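Local coordinates for cytosine-specific methyltransferase (Escherichia coli O157:H7 EDL933, PDB 3G7U), which probably methylates cytosine at carbon 5 in DNA, using S-adenosyl-L-methionine as the methyl donor, at residues A[15-18]-A[19-23]; A[149-153]-A[154-158]; A[177-180]-A[181-184]; A[224-227]-A[228-232]. One frame throughout, in Å; residues are numbered along the deposited sequence.

Contact 1: A[15-18]-A[19-23]; sequences LSLG and AARAG
L17 and R21 sit one turn apart on helix 14-22 and make the side-chain contact between its two halves. L17 CG lies anti to the backbone N (chi1 176°). This turns the leucine toward the arginine, which it meets at a slant, and L17 CD1 lies 3.9 Å from R21 CG. L17 CD2 packs over one face of the guanidinium. The arginine chain is extended from CG to NE, and its end bonds outside the helix: NE to Q233 O, NH2 to K229 O and G232 O.

The tight side holds L15, S16 and A19, all buried. S16 OG hydrogen-bonds to D7 and H40, and A19 packs on V26 and I76 of the sheet and on L360 of helix 353-367, which puts this side between the sheet and that helix. The other side is looser. A20 and R21 are partly exposed there and rest on P235.

Backbone bonds run from A19 N to L15 O and from R21 N to L17 O, each 2.9 Å. The last, A22 N to G18 O, is 3.1 Å. G23 then turns to positive phi (114°), and G23 N reaches A20 O at 3.2 Å. This is a Schellman C-cap, closing the first crossover helix of a Rossmann-like beta-alpha-beta unit, strand 4-8, helix 14-22, strand 25-30.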
loop_
_atom_site.group_PDB
_atom_site.type_symbol
_atom_site.label_atom_id
_atom_site.label_comp_id
_atom_site.label_asym_id
_atom_site.label_seq_id
_atom_site.Cartn_x
_atom_site.Cartn_y
_atom_site.Cartn_z
ATOM N N LEU A 15 -2.780 2.025 -1.625
ATOM C CA LEU A 15 -2.942 3.422 -2.043
ATOM C C LEU A 15 -4.418 3.793 -1.984
ATOM O O LEU A 15 -4.751 4.910 -1.627
ATOM C CB LEU A 15 -2.402 3.585 -3.472
ATOM C CG LEU A 15 -2.280 4.999 -3.990
ATOM C CD1 LEU A 15 -1.095 5.706 -3.230
ATOM C CD2 LEU A 15 -1.960 4.927 -5.486
ATOM N N SER A 16 -5.295 2.836 -2.303
ATOM C CA SER A 16 -6.756 3.034 -2.192
ATOM C C SER A 16 -7.174 3.383 -0.773
ATOM O O SER A 16 -8.012 4.284 -0.538
ATOM C CB SER A 16 -7.526 1.778 -2.585
ATOM O OG SER A 16 -7.568 1.636 -3.990
ATOM N N LEU A 17 -6.605 2.675 0.193
ATOM C CA LEU A 17 -6.981 2.922 1.614
ATOM C C LEU A 17 -6.479 4.308 2.021
ATOM O O LEU A 17 -7.159 5.044 2.734
ATOM C CB LEU A 17 -6.378 1.853 2.529
ATOM C CG LEU A 17 -6.635 2.077 4.030
ATOM C CD1 LEU A 17 -8.161 2.277 4.295
ATOM C CD2 LEU A 17 -6.054 0.906 4.840
ATOM N N GLY A 18 -5.282 4.656 1.563
ATOM C CA GLY A 18 -4.765 6.019 1.762
ATOM C C GLY A 18 -5.722 7.059 1.188
ATOM O O GLY A 18 -6.034 8.045 1.856
ATOM N N ALA A 19 -6.216 6.823 -0.035
ATOM C CA ALA A 19 -7.124 7.775 -0.668
ATOM C C ALA A 19 -8.402 7.898 0.130
ATOM O O ALA A 19 -8.883 9.021 0.395
ATOM C CB ALA A 19 -7.431 7.335 -2.120
ATOM N N ALA A 20 -8.965 6.766 0.524
ATOM C CA ALA A 20 -10.264 6.733 1.197
ATOM C C ALA A 20 -10.182 7.416 2.569
ATOM O O ALA A 20 -11.082 8.173 2.969
ATOM C CB ALA A 20 -10.770 5.268 1.338
ATOM N N ARG A 21 -9.091 7.164 3.279
ATOM C CA ARG A 21 -8.900 7.795 4.601
ATOM C C ARG A 21 -8.681 9.338 4.467
ATOM O O ARG A 21 -9.126 10.116 5.318
ATOM C CB ARG A 21 -7.757 7.132 5.368
ATOM C CG ARG A 21 -8.107 5.792 5.983
ATOM C CD ARG A 21 -6.938 5.275 6.801
ATOM N NE ARG A 21 -7.377 4.354 7.828
ATOM C CZ ARG A 21 -6.581 3.540 8.516
ATOM N NH1 ARG A 21 -5.283 3.514 8.249
ATOM N NH2 ARG A 21 -7.095 2.757 9.470
ATOM N N ALA A 22 -8.067 9.763 3.370
ATOM C CA ALA A 22 -7.836 11.167 3.066
ATOM C C ALA A 22 -9.107 11.887 2.645
ATOM O O ALA A 22 -9.092 13.105 2.555
ATOM C CB ALA A 22 -6.773 11.325 1.961
ATOM N N GLY A 23 -10.185 11.152 2.379
ATOM C CA GLY A 23 -11.480 11.769 2.055
ATOM C C GLY A 23 -12.002 11.550 0.640
ATOM O O GLY A 23 -13.140 11.914 0.351
#

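Contact 2: A[149-153]-A[154-158]; sequences IKVKA and SDYGA
A153 O receives two backbone N-H groups: Y156 N at 2.9 Å and, weakly, A158 N at 3.4 Å. The motif is a 3-10 turn at the end of strand 143-152, an outermost strand of the central sheet. The strand pairs antiparallel with strand 163-171, as at the edge of the class I methyltransferase fold. K152 O takes a further bond from D155 N, 3.1 Å long. The same oxygen lies at the edge of the Y156 ring, in its plane.

V151 and Y156 meet at about a right angle, with V151 CG1 3.7 Å from Y156 CE2. Y156 OH hydrogen-bonds to F183 O, which holds the phenol end. Y358 adds an edge-to-face ring contact, and I359 of helix 353-367 packs on the same tyrosine.

K152 and D155 are exposed on the other side. The lysine chain bends at chi3 (75°), and K152 CE comes 3.3 Å from OG of the buried S154. The ammonium stops short of the carboxylate: K152 NZ and D155 OD1 are 4.0 Å apart, too far for a salt bridge. A water bridges the K152 backbone N and the carboxylate, accepting from K152 N at 3.0 Å and donating to D155 OD2 at 2.7 Å.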
loop_
_atom_site.group_PDB
_atom_site.type_symbol
_atom_site.label_atom_id
_atom_site.label_comp_id
_atom_site.label_asym_id
_atom_site.label_seq_id
_atom_site.Cartn_x
_atom_site.Cartn_y
_atom_site.Cartn_z
ATOM N N ILE A 149 8.781 13.413 -5.359
ATOM C CA ILE A 149 8.747 13.365 -3.907
ATOM C C ILE A 149 9.315 11.974 -3.572
ATOM O O ILE A 149 8.814 10.974 -4.044
ATOM C CB ILE A 149 7.283 13.585 -3.422
ATOM C CG1 ILE A 149 6.826 15.024 -3.718
ATOM C CG2 ILE A 149 7.125 13.329 -1.952
ATOM C CD1 ILE A 149 5.431 15.319 -3.275
ATOM N N LYS A 150 10.432 11.908 -2.858
ATOM C CA LYS A 150 11.003 10.616 -2.464
ATOM C C LYS A 150 10.811 10.554 -0.965
ATOM O O LYS A 150 11.246 11.454 -0.227
ATOM C CB LYS A 150 12.483 10.505 -2.849
ATOM C CG LYS A 150 13.040 9.080 -2.697
ATOM C CD LYS A 150 14.528 8.993 -3.084
ATOM C CE LYS A 150 14.964 7.527 -3.153
ATOM N NZ LYS A 150 16.419 7.254 -3.551
ATOM N N VAL A 151 10.074 9.562 -0.487
ATOM C CA VAL A 151 9.776 9.533 0.949
ATOM C C VAL A 151 10.270 8.252 1.583
ATOM O O VAL A 151 10.363 7.246 0.913
ATOM C CB VAL A 151 8.273 9.701 1.278
ATOM C CG1 VAL A 151 7.756 11.069 0.844
ATOM C CG2 VAL A 151 7.455 8.597 0.656
ATOM N N LYS A 152 10.555 8.312 2.874
ATOM C CA LYS A 152 10.897 7.130 3.666
ATOM C C LYS A 152 9.679 6.927 4.551
ATOM O O LYS A 152 9.267 7.828 5.246
ATOM C CB LYS A 152 12.161 7.397 4.507
ATOM C CG LYS A 152 12.784 6.157 5.175
ATOM C CD LYS A 152 14.131 6.469 5.859
ATOM C CE LYS A 152 13.927 7.238 7.167
ATOM N NZ LYS A 152 15.204 7.626 7.868
ATOM N N ALA A 153 9.100 5.731 4.515
ATOM C CA ALA A 153 7.835 5.489 5.177
ATOM C C ALA A 153 7.853 5.786 6.639
ATOM O O ALA A 153 6.844 6.256 7.210
ATOM C CB ALA A 153 7.349 4.029 4.915
ATOM N N SER A 154 8.983 5.504 7.276
ATOM C CA SER A 154 9.081 5.658 8.737
ATOM C C SER A 154 8.961 7.126 9.219
ATOM O O SER A 154 8.496 7.388 10.344
ATOM C CB SER A 154 10.365 5.006 9.259
ATOM O OG SER A 154 11.493 5.423 8.533
ATOM N N ASP A 155 9.307 8.062 8.331
ATOM C CA ASP A 155 9.112 9.496 8.590
ATOM C C ASP A 155 7.629 9.835 8.702
ATOM O O ASP A 155 7.286 10.863 9.268
ATOM C CB ASP A 155 9.751 10.340 7.493
ATOM C CG ASP A 155 11.266 10.263 7.483
ATOM O OD1 ASP A 155 11.875 9.844 8.494
ATOM O OD2 ASP A 155 11.869 10.632 6.453
ATOM N N TYR A 156 6.740 8.972 8.181
ATOM C CA TYR A 156 5.300 9.231 8.303
ATOM C C TYR A 156 4.613 8.377 9.339
ATOM O O TYR A 156 3.382 8.407 9.473
ATOM C CB TYR A 156 4.594 9.108 6.952
ATOM C CG TYR A 156 5.037 10.170 5.993
ATOM C CD1 TYR A 156 4.273 11.322 5.800
ATOM C CD2 TYR A 156 6.231 10.045 5.292
ATOM C CE1 TYR A 156 4.690 12.319 4.917
ATOM C CE2 TYR A 156 6.654 11.020 4.397
ATOM C CZ TYR A 156 5.885 12.157 4.229
ATOM O OH TYR A 156 6.300 13.108 3.346
ATOM N N GLY A 157 5.401 7.656 10.126
ATOM C CA GLY A 157 4.825 6.932 11.248
ATOM C C GLY A 157 4.433 5.513 10.849
ATOM O O GLY A 157 3.663 4.890 11.556
ATOM N N ALA A 158 4.930 5.003 9.737
ATOM C CA ALA A 158 4.864 3.579 9.441
ATOM C C ALA A 158 6.080 2.843 9.965
ATOM O O ALA A 158 7.106 3.394 10.012
ATOM C CB ALA A 158 4.751 3.373 8.012
HETATM O O HOH W 1 10.611 11.028 4.153
#

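Contact 3: A[177-180]-A[181-184]; sequences DISD and EVFM
The V182 side chain packs against the carbonyl oxygen of S179. Its CB lies 4.0 Å from S179 O. From there V182 CG1 runs at 3.9 Å from S179 O. V182 CG2 is closer, 3.4 Å from S179 O. With CG1 anti to the carbonyl carbon (chi1 -51°), CG2 falls between the backbone N and the carbonyl carbon. That places V182 CG2 3.5 Å above the plane of the F183 ring, over its centre, and 4.3 Å from I178 CG2. I178 also touches the ring: its CG2 is 3.8 Å from F183 CE2.

The backbone makes a turn. Residues 181-183 coil like a helix but lack its repeating hydrogen bonds. D180 O accepts F183 N at 2.9 Å and, weakly, M184 N. M184 CG comes 3.3 Å from the same D180 O. V182 N makes another weak bond to S179 O.

The two sides of the turn differ. I178, V182 and F183 rest on L366, L363 and I359 of helix 353-367, and I178 and F183 also meet L146 of strand 143-152. S179, D180 and E181 are exposed. With one ordinary backbone bond and two weak ones across the turn, apolar packing probably does much to set its position.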
loop_
_atom_site.group_PDB
_atom_site.type_symbol
_atom_site.label_atom_id
_atom_site.label_comp_id
_atom_site.label_asym_id
_atom_site.label_seq_id
_atom_site.Cartn_x
_atom_site.Cartn_y
_atom_site.Cartn_z
ATOM N N ASP A 177 -1.397 26.982 -5.794
ATOM C CA ASP A 177 -0.004 27.104 -5.346
ATOM C C ASP A 177 0.275 25.931 -4.433
ATOM O O ASP A 177 -0.505 25.668 -3.517
ATOM C CB ASP A 177 0.232 28.414 -4.579
ATOM C CG ASP A 177 -0.089 29.648 -5.411
ATOM O OD1 ASP A 177 0.530 29.828 -6.485
ATOM O OD2 ASP A 177 -0.963 30.436 -4.984
ATOM N N ILE A 178 1.364 25.213 -4.697
ATOM C CA ILE A 178 1.722 24.054 -3.875
ATOM C C ILE A 178 3.083 24.189 -3.207
ATOM O O ILE A 178 4.132 24.077 -3.853
ATOM C CB ILE A 178 1.670 22.722 -4.659
ATOM C CG1 ILE A 178 0.324 22.559 -5.370
ATOM C CG2 ILE A 178 1.927 21.530 -3.714
ATOM C CD1 ILE A 178 0.282 21.384 -6.279
ATOM N N SER A 179 3.048 24.424 -1.900
ATOM C CA SER A 179 4.250 24.364 -1.076
ATOM C C SER A 179 4.433 22.931 -0.596
ATOM O O SER A 179 3.460 22.165 -0.508
ATOM C CB SER A 179 4.142 25.319 0.120
ATOM O OG SER A 179 3.254 24.837 1.120
ATOM N N ASP A 180 5.671 22.576 -0.266
ATOM C CA ASP A 180 5.967 21.228 0.225
ATOM C C ASP A 180 5.458 21.002 1.643
ATOM O O ASP A 180 5.316 19.859 2.091
ATOM C CB ASP A 180 7.463 20.940 0.116
ATOM C CG ASP A 180 7.914 20.730 -1.332
ATOM O OD1 ASP A 180 7.173 20.095 -2.134
ATOM O OD2 ASP A 180 9.024 21.205 -1.655
ATOM N N GLU A 181 5.161 22.102 2.340
ATOM C CA GLU A 181 4.550 22.049 3.668
ATOM C C GLU A 181 3.444 21.012 3.714
ATOM O O GLU A 181 3.355 20.255 4.688
ATOM C CB GLU A 181 3.976 23.410 4.080
ATOM C CG GLU A 181 3.239 23.397 5.420
ATOM C CD GLU A 181 3.218 24.759 6.101
ATOM O OE1 GLU A 181 3.023 25.783 5.396
ATOM O OE2 GLU A 181 3.398 24.801 7.344
ATOM N N VAL A 182 2.632 20.960 2.652
ATOM C CA VAL A 182 1.442 20.131 2.672
ATOM C C VAL A 182 1.791 18.638 2.775
ATOM O O VAL A 182 1.133 17.933 3.532
ATOM C CB VAL A 182 0.405 20.465 1.527
ATOM C CG1 VAL A 182 0.087 21.979 1.502
ATOM C CG2 VAL A 182 0.868 20.001 0.160
ATOM N N PHE A 183 2.874 18.224 2.113
ATOM C CA PHE A 183 3.287 16.808 2.025
ATOM C C PHE A 183 4.314 16.354 3.075
ATOM O O PHE A 183 4.576 15.148 3.226
ATOM C CB PHE A 183 3.819 16.487 0.628
ATOM C CG PHE A 183 2.829 16.759 -0.469
ATOM C CD1 PHE A 183 1.581 16.145 -0.457
ATOM C CD2 PHE A 183 3.137 17.651 -1.504
ATOM C CE1 PHE A 183 0.637 16.407 -1.475
ATOM C CE2 PHE A 183 2.212 17.921 -2.535
ATOM C CZ PHE A 183 0.956 17.296 -2.524
ATOM N N MET A 184 4.902 17.319 3.783
ATOM C CA MET A 184 5.946 17.040 4.755
ATOM C C MET A 184 5.299 16.531 6.005
ATOM O O MET A 184 4.222 17.008 6.374
ATOM C CB MET A 184 6.682 18.336 5.117
ATOM C CG MET A 184 7.717 18.798 4.148
ATOM S SD MET A 184 8.149 20.508 4.596
ATOM C CE MET A 184 8.979 20.290 6.197
#

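Contact 4: A[224-227]-A[228-232]; sequences GGFY and EKLWG
Y227 and W231 share a first torsion, with CG anti to the carbonyl carbon (chi1 -59° and -60°). Being also one turn apart on the helix, the two side chains run side by side and point the same way. Their planes are 27° apart. The rings are slid past each other, with 5.3 Å between the centroids of the Y227 ring and the six-membered ring of W231, and they barely overlap. The closest approach is Y227 CD1 to W231 CH2, 3.5 Å.

L230 CD2 is 4.0 Å from F226 CE2 and 4.0 Å from Y227 CD1. It also sits 3.4 Å above the plane of the W231 ring, toward its rim. F226 CD2 lies over one face of the Y227 ring.

These residues form the short helix 225-231. It probably lies between motifs VIII and IX, the part that in C5-methyltransferases holds the variable target-recognition region. G224 is its N-cap. E228 folds back at chi2, and its OE2 takes the hydrogen bond of G224 N at 3.0 Å, on the anti side of the carboxylate. E228 N in turn bonds to G224 O at 3.1 Å.

The polar ends point to other parts of the chain. Y227 OH bonds to D195 O, and W231 NE1 to D332. K229 NZ pairs with E357 in a salt bridge and hydrogen-bonds to Q233.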
loop_
_atom_site.group_PDB
_atom_site.type_symbol
_atom_site.label_atom_id
_atom_site.label_comp_id
_atom_site.label_asym_id
_atom_site.label_seq_id
_atom_site.Cartn_x
_atom_site.Cartn_y
_atom_site.Cartn_z
ATOM N N GLY A 224 -2.908 6.084 21.124
ATOM C CA GLY A 224 -1.951 6.830 20.322
ATOM C C GLY A 224 -2.268 6.702 18.851
ATOM O O GLY A 224 -2.984 5.798 18.448
ATOM N N GLY A 225 -1.701 7.609 18.066
ATOM C CA GLY A 225 -2.019 7.760 16.654
ATOM C C GLY A 225 -1.973 6.467 15.863
ATOM O O GLY A 225 -2.921 6.156 15.159
ATOM N N PHE A 226 -0.884 5.714 16.011
ATOM C CA PHE A 226 -0.697 4.434 15.297
ATOM C C PHE A 226 -1.816 3.437 15.596
ATOM O O PHE A 226 -2.332 2.778 14.668
ATOM C CB PHE A 226 0.665 3.827 15.647
ATOM C CG PHE A 226 0.916 2.487 15.008
ATOM C CD1 PHE A 226 1.322 2.410 13.673
ATOM C CD2 PHE A 226 0.749 1.292 15.736
ATOM C CE1 PHE A 226 1.566 1.177 13.070
ATOM C CE2 PHE A 226 0.983 0.042 15.117
ATOM C CZ PHE A 226 1.403 0.002 13.778
ATOM N N TYR A 227 -2.215 3.354 16.880
ATOM C CA TYR A 227 -3.226 2.397 17.324
ATOM C C TYR A 227 -4.614 2.792 16.911
ATOM O O TYR A 227 -5.476 1.929 16.721
ATOM C CB TYR A 227 -3.130 2.156 18.848
ATOM C CG TYR A 227 -1.770 1.625 19.215
ATOM C CD1 TYR A 227 -1.400 0.311 18.886
ATOM C CD2 TYR A 227 -0.814 2.448 19.827
ATOM C CE1 TYR A 227 -0.123 -0.178 19.169
ATOM C CE2 TYR A 227 0.465 1.968 20.124
ATOM C CZ TYR A 227 0.801 0.651 19.800
ATOM O OH TYR A 227 2.055 0.168 20.072
ATOM N N GLU A 228 -4.852 4.097 16.739
ATOM C CA GLU A 228 -6.169 4.540 16.217
ATOM C C GLU A 228 -6.300 4.130 14.756
ATOM O O GLU A 228 -7.380 3.780 14.296
ATOM C CB GLU A 228 -6.369 6.069 16.287
ATOM C CG GLU A 228 -5.816 6.819 17.510
ATOM C CD GLU A 228 -6.403 6.394 18.876
ATOM O OE1 GLU A 228 -7.586 5.974 18.948
ATOM O OE2 GLU A 228 -5.663 6.504 19.895
ATOM N N LYS A 229 -5.199 4.232 14.028
ATOM C CA LYS A 229 -5.148 3.792 12.620
ATOM C C LYS A 229 -5.201 2.263 12.552
ATOM O O LYS A 229 -5.794 1.681 11.645
ATOM C CB LYS A 229 -3.869 4.306 11.957
ATOM C CG LYS A 229 -3.875 5.788 11.718
ATOM C CD LYS A 229 -2.832 6.202 10.687
ATOM C CE LYS A 229 -2.912 7.744 10.422
ATOM N NZ LYS A 229 -4.310 8.189 10.078
ATOM N N LEU A 230 -4.595 1.609 13.538
ATOM C CA LEU A 230 -4.541 0.136 13.542
ATOM C C LEU A 230 -5.911 -0.511 13.758
ATOM O O LEU A 230 -6.249 -1.471 13.079
ATOM C CB LEU A 230 -3.505 -0.373 14.563
ATOM C CG LEU A 230 -3.087 -1.847 14.548
ATOM C CD1 LEU A 230 -2.234 -2.175 13.287
ATOM C CD2 LEU A 230 -2.257 -2.147 15.805
ATOM N N TRP A 231 -6.703 0.046 14.678
ATOM C CA TRP A 231 -7.975 -0.528 15.116
ATOM C C TRP A 231 -9.223 0.262 14.710
ATOM O O TRP A 231 -10.334 -0.155 15.005
ATOM C CB TRP A 231 -7.950 -0.779 16.645
ATOM C CG TRP A 231 -6.840 -1.746 17.011
ATOM C CD1 TRP A 231 -6.505 -2.913 16.332
ATOM C CD2 TRP A 231 -5.917 -1.643 18.102
ATOM N NE1 TRP A 231 -5.431 -3.519 16.948
ATOM C CE2 TRP A 231 -5.047 -2.762 18.026
ATOM C CE3 TRP A 231 -5.731 -0.710 19.136
ATOM C CZ2 TRP A 231 -4.010 -2.976 18.950
ATOM C CZ3 TRP A 231 -4.672 -0.911 20.048
ATOM C CH2 TRP A 231 -3.828 -2.030 19.939
ATOM N N GLY A 232 -9.056 1.363 13.986
ATOM C CA GLY A 232 -10.208 2.199 13.584
ATOM C C GLY A 232 -9.945 2.991 12.314
ATOM O O GLY A 232 -9.273 2.489 11.392
#

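Contacts 1 and 2 are buried, contact 4 is partly buried and contact 3 is at the surface. Contacts 1 and 4 are helical turns, while contact 2 is a 3-10 turn at a strand end and contact 3 a turn without regular bonds. Helix 353-367 is common ground: residues of all four meet it. Contact 1 relies on small residues and regular backbone bonds, contact 4 on large aromatic rings. Contacts 2 and 3 each set an apolar side against an exposed polar one. Contacts 1 and 4 join through the R21 guanidinium, and contacts 2 and 3 through the Y156 OH to F183 O hydrogen bond, with I149 also packed on F183. Contacts 3 and 4 do not touch.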